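Local coordinates for putative immunoglobulin-blocking virulence protein (Mycoplasma mycoides subsp. capri, PDB 7ADK) that probably acts as a virulence factor that blocks host immunoglobulins, which may help this mycoplasma to evade antibodies, at residues 161-166 / 524-529; 165-170 / 345-350. One frame throughout, in Å; residues are numbered along the deposited sequence.

Contacts 1 and 2 start from one continuous loop, residues 161-170, which follows helix 153-157 and leads to strand 174-178. Along the chain this loop comes first, then helix 339-351, which supplies residues 345-350, and last the loop 524-529, on the path from strand 516-517 of the parallel sheet to strand 547-548 of the mixed sheet. The two contact centres are about 11 Å apart, and their segments overlap at 165-166, Lys165 serving contact 1 through its O and contact 2 through NZ. The partners also meet: Trp527 NE1 lies 3.1 Å from Asp347 OD2, a probable hydrogen bond. An early loop, a mid-chain helix and a late loop are thus joined in one partly buried junction, with no other chain touching it.

Contact 1. Residues 161-166 / 524-529; sequences SNPTKP and NTTWIN
Asn162 and Thr164 each reach Thr526, and their first torsions decide how. In Asn162 the chi1 of -155° sets CG opposite the backbone N and brings the amide to the backbone of 524-529; in Thr164 a chi1 of 57° tucks OG1 between the backbone N and the carbonyl carbon, and the hydroxyl then faces that of Thr526. Asn162 ND2 donates to Thr526 O over 3.2 Å, in the plane of that carbonyl and on a lone pair, with the N-H...O angle at 153°. A second bond from the same nitrogen, Asn162 ND2 to Lys165 O at 2.8 Å, closes a short turn within 161-166. Both acceptors lie close to the amide plane, where the two N-H bonds point, which is why a primary amide suits this place. Beside it, Thr164 OG1 and Thr526 OG1 are 2.8 Å apart in a hydroxyl-hydroxyl hydrogen bond, the two side chains crossing at about a right angle. Pro163 adds the nonpolar part: its ring leans on the backbone of 524-529, CG 3.8 Å from Asn524 CA. Asn524 turns its own amide elsewhere, ND2 bonding Ala493 O, while the backbones of Asn524 and Thr526 are tied to Asn498 of strand 497-498. This is loop-to-loop packing, joining the loop beyond helix 153-157 to the connection between two sheets. With its hydroxyl and its carbonyl both engaged, the buried Thr526 is held at two points; these two bonds are between neutral groups, so their strength probably rests mainly on geometry.

Contact 2. Residues 165-170 / 345-350; sequences KPYQNH and RRDNSE
Tyr167, Gln168 and Lys165 dock an irregular loop against helix 339-351, whose residues 347-350 form a wider, pi-type turn. Two of the hydrogen bonds come from Arg346, bent at chi2 and chi3. It grips Gln168 O end-on, NH2 at 2.9 Å and NH1 at 3.0 Å from that one oxygen, which lies near the guanidinium plane; NH1 and NH2 each direct an N-H forward from the end of the group, and the pair can converge on a single carbonyl. Tyr167 OH donates to Asp347 OD2 at 2.7 Å, using the syn lone pair of the carboxylate, whose plane is turned 82° from the ring. A cation-pi contact joins Arg346 and Tyr167: Arg346 CZ lies over the face of the Tyr167 ring, 4.9 Å from its centroid, with guanidinium and ring planes 59° apart. Of the two salt bridges, one lies within the helix: Asp347 OD1 accepts from both NE and NH2 of Arg346, which fixes the guanidinium for its grip on the loop and probably balances its charge. Farther along, the extended chain of Lys165 spans to exposed Glu350, and Lys165 NZ meets Glu350 OE2 at 2.8 Å, from 37° above the carboxylate plane.

Contact 1. Residues 161-166 / 524-529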
loop_
_atom_site.group_PDB
_atom_site.type_symbol
_atom_site.label_atom_id
_atom_site.label_comp_id
_atom_site.label_asym_id
_atom_site.label_seq_id
_atom_site.Cartn_x
_atom_site.Cartn_y
_atom_site.Cartn_z
ATOM N N SER A 161 40.207 -3.360 -6.045
ATOM C CA SER A 161 40.251 -2.355 -7.119
ATOM C C SER A 161 39.431 -2.786 -8.339
ATOM O O SER A 161 38.907 -3.899 -8.393
ATOM C CB SER A 161 41.708 -2.081 -7.531
ATOM O OG SER A 161 42.365 -3.256 -7.957
ATOM N N ASN A 162 39.294 -1.909 -9.340
ATOM C CA ASN A 162 38.582 -2.253 -10.572
ATOM C C ASN A 162 39.366 -3.327 -11.365
ATOM O O ASN A 162 40.575 -3.184 -11.546
ATOM C CB ASN A 162 38.305 -0.976 -11.388
ATOM C CG ASN A 162 37.097 -1.128 -12.302
ATOM O OD1 ASN A 162 36.015 -1.478 -11.877
ATOM N ND2 ASN A 162 37.219 -0.929 -13.584
ATOM N N PRO A 163 38.710 -4.391 -11.857
ATOM C CA PRO A 163 39.369 -5.637 -12.258
ATOM C C PRO A 163 40.215 -5.591 -13.534
ATOM O O PRO A 163 40.991 -6.509 -13.783
ATOM C CB PRO A 163 38.223 -6.648 -12.419
ATOM C CG PRO A 163 37.020 -5.775 -12.752
ATOM C CD PRO A 163 37.268 -4.577 -11.862
ATOM N N THR A 164 40.059 -4.567 -14.369
ATOM C CA THR A 164 40.592 -4.544 -15.748
ATOM C C THR A 164 41.247 -3.222 -16.159
ATOM O O THR A 164 42.120 -3.213 -17.021
ATOM C CB THR A 164 39.460 -4.837 -16.734
ATOM O OG1 THR A 164 38.446 -3.899 -16.525
ATOM C CG2 THR A 164 38.867 -6.229 -16.577
ATOM N N LYS A 165 40.834 -2.104 -15.554
ATOM C CA LYS A 165 41.197 -0.726 -15.925
ATOM C C LYS A 165 40.801 0.225 -14.788
ATOM O O LYS A 165 39.657 0.154 -14.351
ATOM C CB LYS A 165 40.439 -0.404 -17.228
ATOM C CG LYS A 165 40.461 1.060 -17.676
ATOM C CD LYS A 165 39.800 1.165 -19.058
ATOM C CE LYS A 165 39.606 2.622 -19.487
ATOM N NZ LYS A 165 39.076 2.712 -20.865
ATOM N N PRO A 166 41.668 1.113 -14.288
ATOM C CA PRO A 166 41.297 2.081 -13.266
ATOM C C PRO A 166 40.376 3.163 -13.841
ATOM O O PRO A 166 40.745 3.912 -14.745
ATOM C CB PRO A 166 42.620 2.645 -12.743
ATOM C CG PRO A 166 43.563 2.491 -13.930
ATOM C CD PRO A 166 43.071 1.227 -14.626
ATOM N N ASN A 524 34.509 -8.831 -10.334
ATOM C CA ASN A 524 35.076 -8.888 -11.689
ATOM C C ASN A 524 34.067 -8.436 -12.771
ATOM O O ASN A 524 34.063 -8.896 -13.914
ATOM C CB ASN A 524 35.803 -10.215 -11.930
ATOM C CG ASN A 524 35.106 -11.370 -11.272
ATOM O OD1 ASN A 524 33.985 -11.704 -11.613
ATOM N ND2 ASN A 524 35.692 -11.937 -10.254
ATOM N N THR A 525 33.235 -7.457 -12.404
ATOM C CA THR A 525 32.474 -6.610 -13.332
ATOM C C THR A 525 33.217 -5.302 -13.541
ATOM O O THR A 525 33.496 -4.610 -12.570
ATOM C CB THR A 525 31.071 -6.330 -12.789
ATOM O OG1 THR A 525 30.336 -7.524 -12.770
ATOM C CG2 THR A 525 30.278 -5.341 -13.629
ATOM N N THR A 526 33.532 -4.950 -14.789
ATOM C CA THR A 526 34.352 -3.767 -15.106
ATOM C C THR A 526 33.596 -2.439 -14.978
ATOM O O THR A 526 34.201 -1.445 -14.592
ATOM C CB THR A 526 34.925 -3.916 -16.519
ATOM O OG1 THR A 526 35.865 -4.950 -16.558
ATOM C CG2 THR A 526 35.613 -2.683 -17.093
ATOM N N TRP A 527 32.294 -2.407 -15.304
ATOM C CA TRP A 527 31.455 -1.198 -15.253
ATOM C C TRP A 527 29.978 -1.560 -15.069
ATOM O O TRP A 527 29.416 -2.305 -15.869
ATOM C CB TRP A 527 31.692 -0.350 -16.523
ATOM C CG TRP A 527 31.035 0.999 -16.600
ATOM C CD1 TRP A 527 31.514 2.135 -16.044
ATOM C CD2 TRP A 527 29.825 1.397 -17.312
ATOM N NE1 TRP A 527 30.693 3.199 -16.362
ATOM C CE2 TRP A 527 29.642 2.799 -17.148
ATOM C CE3 TRP A 527 28.873 0.726 -18.107
ATOM C CZ2 TRP A 527 28.583 3.496 -17.735
ATOM C CZ3 TRP A 527 27.814 1.421 -18.710
ATOM C CH2 TRP A 527 27.667 2.803 -18.534
ATOM N N ILE A 528 29.344 -1.065 -14.007
ATOM C CA ILE A 528 27.909 -1.245 -13.759
ATOM C C ILE A 528 27.203 -0.001 -14.296
ATOM O O ILE A 528 27.616 1.121 -14.006
ATOM C CB ILE A 528 27.566 -1.477 -12.262
ATOM C CG1 ILE A 528 28.433 -2.540 -11.567
ATOM C CG2 ILE A 528 26.096 -1.904 -12.122
ATOM C CD1 ILE A 528 29.712 -2.015 -10.945
ATOM N N ASN A 529 26.162 -0.179 -15.100
ATOM C CA ASN A 529 25.482 0.908 -15.784
ATOM C C ASN A 529 24.744 1.815 -14.795
ATOM O O ASN A 529 23.847 1.394 -14.061
ATOM C CB ASN A 529 24.546 0.360 -16.861
ATOM C CG ASN A 529 23.962 1.434 -17.747
ATOM O OD1 ASN A 529 24.454 2.547 -17.830
ATOM N ND2 ASN A 529 22.894 1.130 -18.426
#

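Contact 2. Residues 165-170 / 345-350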
loop_
_atom_site.group_PDB
_atom_site.type_symbol
_atom_site.label_atom_id
_atom_site.label_comp_id
_atom_site.label_asym_id
_atom_site.label_seq_id
_atom_site.Cartn_x
_atom_site.Cartn_y
_atom_site.Cartn_z
ATOM N N LYS A 165 40.834 -2.104 -15.554
ATOM C CA LYS A 165 41.197 -0.726 -15.925
ATOM C C LYS A 165 40.801 0.225 -14.788
ATOM O O LYS A 165 39.657 0.154 -14.351
ATOM C CB LYS A 165 40.439 -0.404 -17.228
ATOM C CG LYS A 165 40.461 1.060 -17.676
ATOM C CD LYS A 165 39.800 1.165 -19.058
ATOM C CE LYS A 165 39.606 2.622 -19.487
ATOM N NZ LYS A 165 39.076 2.712 -20.865
ATOM N N PRO A 166 41.668 1.113 -14.288
ATOM C CA PRO A 166 41.297 2.081 -13.266
ATOM C C PRO A 166 40.376 3.163 -13.841
ATOM O O PRO A 166 40.745 3.912 -14.745
ATOM C CB PRO A 166 42.620 2.645 -12.743
ATOM C CG PRO A 166 43.563 2.491 -13.930
ATOM C CD PRO A 166 43.071 1.227 -14.626
ATOM N N TYR A 167 39.171 3.279 -13.294
ATOM C CA TYR A 167 38.222 4.328 -13.674
ATOM C C TYR A 167 38.716 5.724 -13.240
ATOM O O TYR A 167 39.371 5.845 -12.206
ATOM C CB TYR A 167 36.867 3.984 -13.057
ATOM C CG TYR A 167 35.701 4.841 -13.511
ATOM C CD1 TYR A 167 35.395 6.052 -12.862
ATOM C CD2 TYR A 167 34.894 4.396 -14.567
ATOM C CE1 TYR A 167 34.304 6.827 -13.292
ATOM C CE2 TYR A 167 33.800 5.165 -14.998
ATOM C CZ TYR A 167 33.499 6.381 -14.358
ATOM O OH TYR A 167 32.438 7.121 -14.766
ATOM N N GLN A 168 38.384 6.790 -13.980
ATOM C CA GLN A 168 38.535 8.168 -13.502
ATOM C C GLN A 168 37.336 9.060 -13.845
ATOM O O GLN A 168 36.812 9.034 -14.958
ATOM C CB GLN A 168 39.895 8.734 -13.915
ATOM C CG GLN A 168 40.010 10.230 -13.614
ATOM C CD GLN A 168 41.421 10.750 -13.469
ATOM O OE1 GLN A 168 42.354 10.053 -13.140
ATOM N NE2 GLN A 168 41.607 12.023 -13.622
ATOM N N ASN A 169 36.898 9.839 -12.856
ATOM C CA ASN A 169 35.703 10.665 -12.887
ATOM C C ASN A 169 35.967 12.052 -13.510
ATOM O O ASN A 169 35.314 12.404 -14.488
ATOM C CB ASN A 169 35.143 10.733 -11.456
ATOM C CG ASN A 169 33.637 10.895 -11.444
ATOM O OD1 ASN A 169 33.077 11.770 -12.072
ATOM N ND2 ASN A 169 32.914 10.029 -10.782
ATOM N N HIS A 170 36.939 12.827 -13.016
ATOM C CA HIS A 170 37.323 14.096 -13.650
ATOM C C HIS A 170 38.255 13.854 -14.836
ATOM O O HIS A 170 39.476 13.786 -14.722
ATOM C CB HIS A 170 37.879 15.117 -12.653
ATOM C CG HIS A 170 36.834 15.788 -11.794
ATOM N ND1 HIS A 170 35.445 15.709 -11.949
ATOM C CD2 HIS A 170 37.106 16.670 -10.793
ATOM C CE1 HIS A 170 34.920 16.511 -11.011
ATOM N NE2 HIS A 170 35.896 17.095 -10.303
ATOM N N ARG A 345 29.891 11.221 -21.817
ATOM C CA ARG A 345 30.385 11.001 -23.186
ATOM C C ARG A 345 31.452 9.920 -23.213
ATOM O O ARG A 345 31.355 8.984 -23.998
ATOM C CB ARG A 345 30.915 12.310 -23.785
ATOM C CG ARG A 345 30.987 12.227 -25.317
ATOM C CD ARG A 345 31.636 13.456 -25.962
ATOM N NE ARG A 345 31.012 14.714 -25.513
ATOM C CZ ARG A 345 31.523 15.599 -24.679
ATOM N NH1 ARG A 345 32.746 15.564 -24.264
ATOM N NH2 ARG A 345 30.809 16.584 -24.244
ATOM N N ARG A 346 32.465 10.027 -22.353
ATOM C CA ARG A 346 33.528 9.032 -22.226
ATOM C C ARG A 346 32.955 7.665 -21.884
ATOM O O ARG A 346 33.298 6.702 -22.553
ATOM C CB ARG A 346 34.560 9.558 -21.222
ATOM C CG ARG A 346 35.875 8.762 -21.152
ATOM C CD ARG A 346 35.803 7.419 -20.420
ATOM N NE ARG A 346 35.158 7.552 -19.108
ATOM C CZ ARG A 346 35.663 8.070 -18.023
ATOM N NH1 ARG A 346 36.899 8.424 -17.890
ATOM N NH2 ARG A 346 34.888 8.238 -17.012
ATOM N N ASP A 347 32.014 7.578 -20.950
ATOM C CA ASP A 347 31.395 6.299 -20.589
ATOM C C ASP A 347 30.526 5.679 -21.704
ATOM O O ASP A 347 30.693 4.503 -22.027
ATOM C CB ASP A 347 30.629 6.399 -19.250
ATOM C CG ASP A 347 31.480 6.564 -17.975
ATOM O OD1 ASP A 347 32.634 7.027 -18.047
ATOM O OD2 ASP A 347 31.017 6.190 -16.872
ATOM N N ASN A 348 29.641 6.434 -22.356
ATOM C CA ASN A 348 28.818 5.923 -23.460
ATOM C C ASN A 348 29.626 5.529 -24.705
ATOM O O ASN A 348 29.215 4.642 -25.452
ATOM C CB ASN A 348 27.738 6.949 -23.816
ATOM C CG ASN A 348 26.630 7.070 -22.793
ATOM O OD1 ASN A 348 26.069 6.110 -22.302
ATOM N ND2 ASN A 348 26.258 8.261 -22.439
ATOM N N SER A 349 30.770 6.165 -24.935
ATOM C CA SER A 349 31.602 5.952 -26.125
ATOM C C SER A 349 32.669 4.867 -25.980
ATOM O O SER A 349 33.177 4.406 -27.001
ATOM C CB SER A 349 32.226 7.263 -26.580
ATOM O OG SER A 349 33.097 7.776 -25.606
ATOM N N GLU A 350 33.018 4.447 -24.759
ATOM C CA GLU A 350 34.070 3.443 -24.542
ATOM C C GLU A 350 33.828 2.410 -23.433
ATOM O O GLU A 350 34.431 1.341 -23.512
ATOM C CB GLU A 350 35.431 4.141 -24.372
ATOM C CG GLU A 350 35.828 4.411 -22.915
ATOM C CD GLU A 350 37.082 5.283 -22.774
ATOM O OE1 GLU A 350 37.336 6.167 -23.621
ATOM O OE2 GLU A 350 37.832 5.071 -21.793
#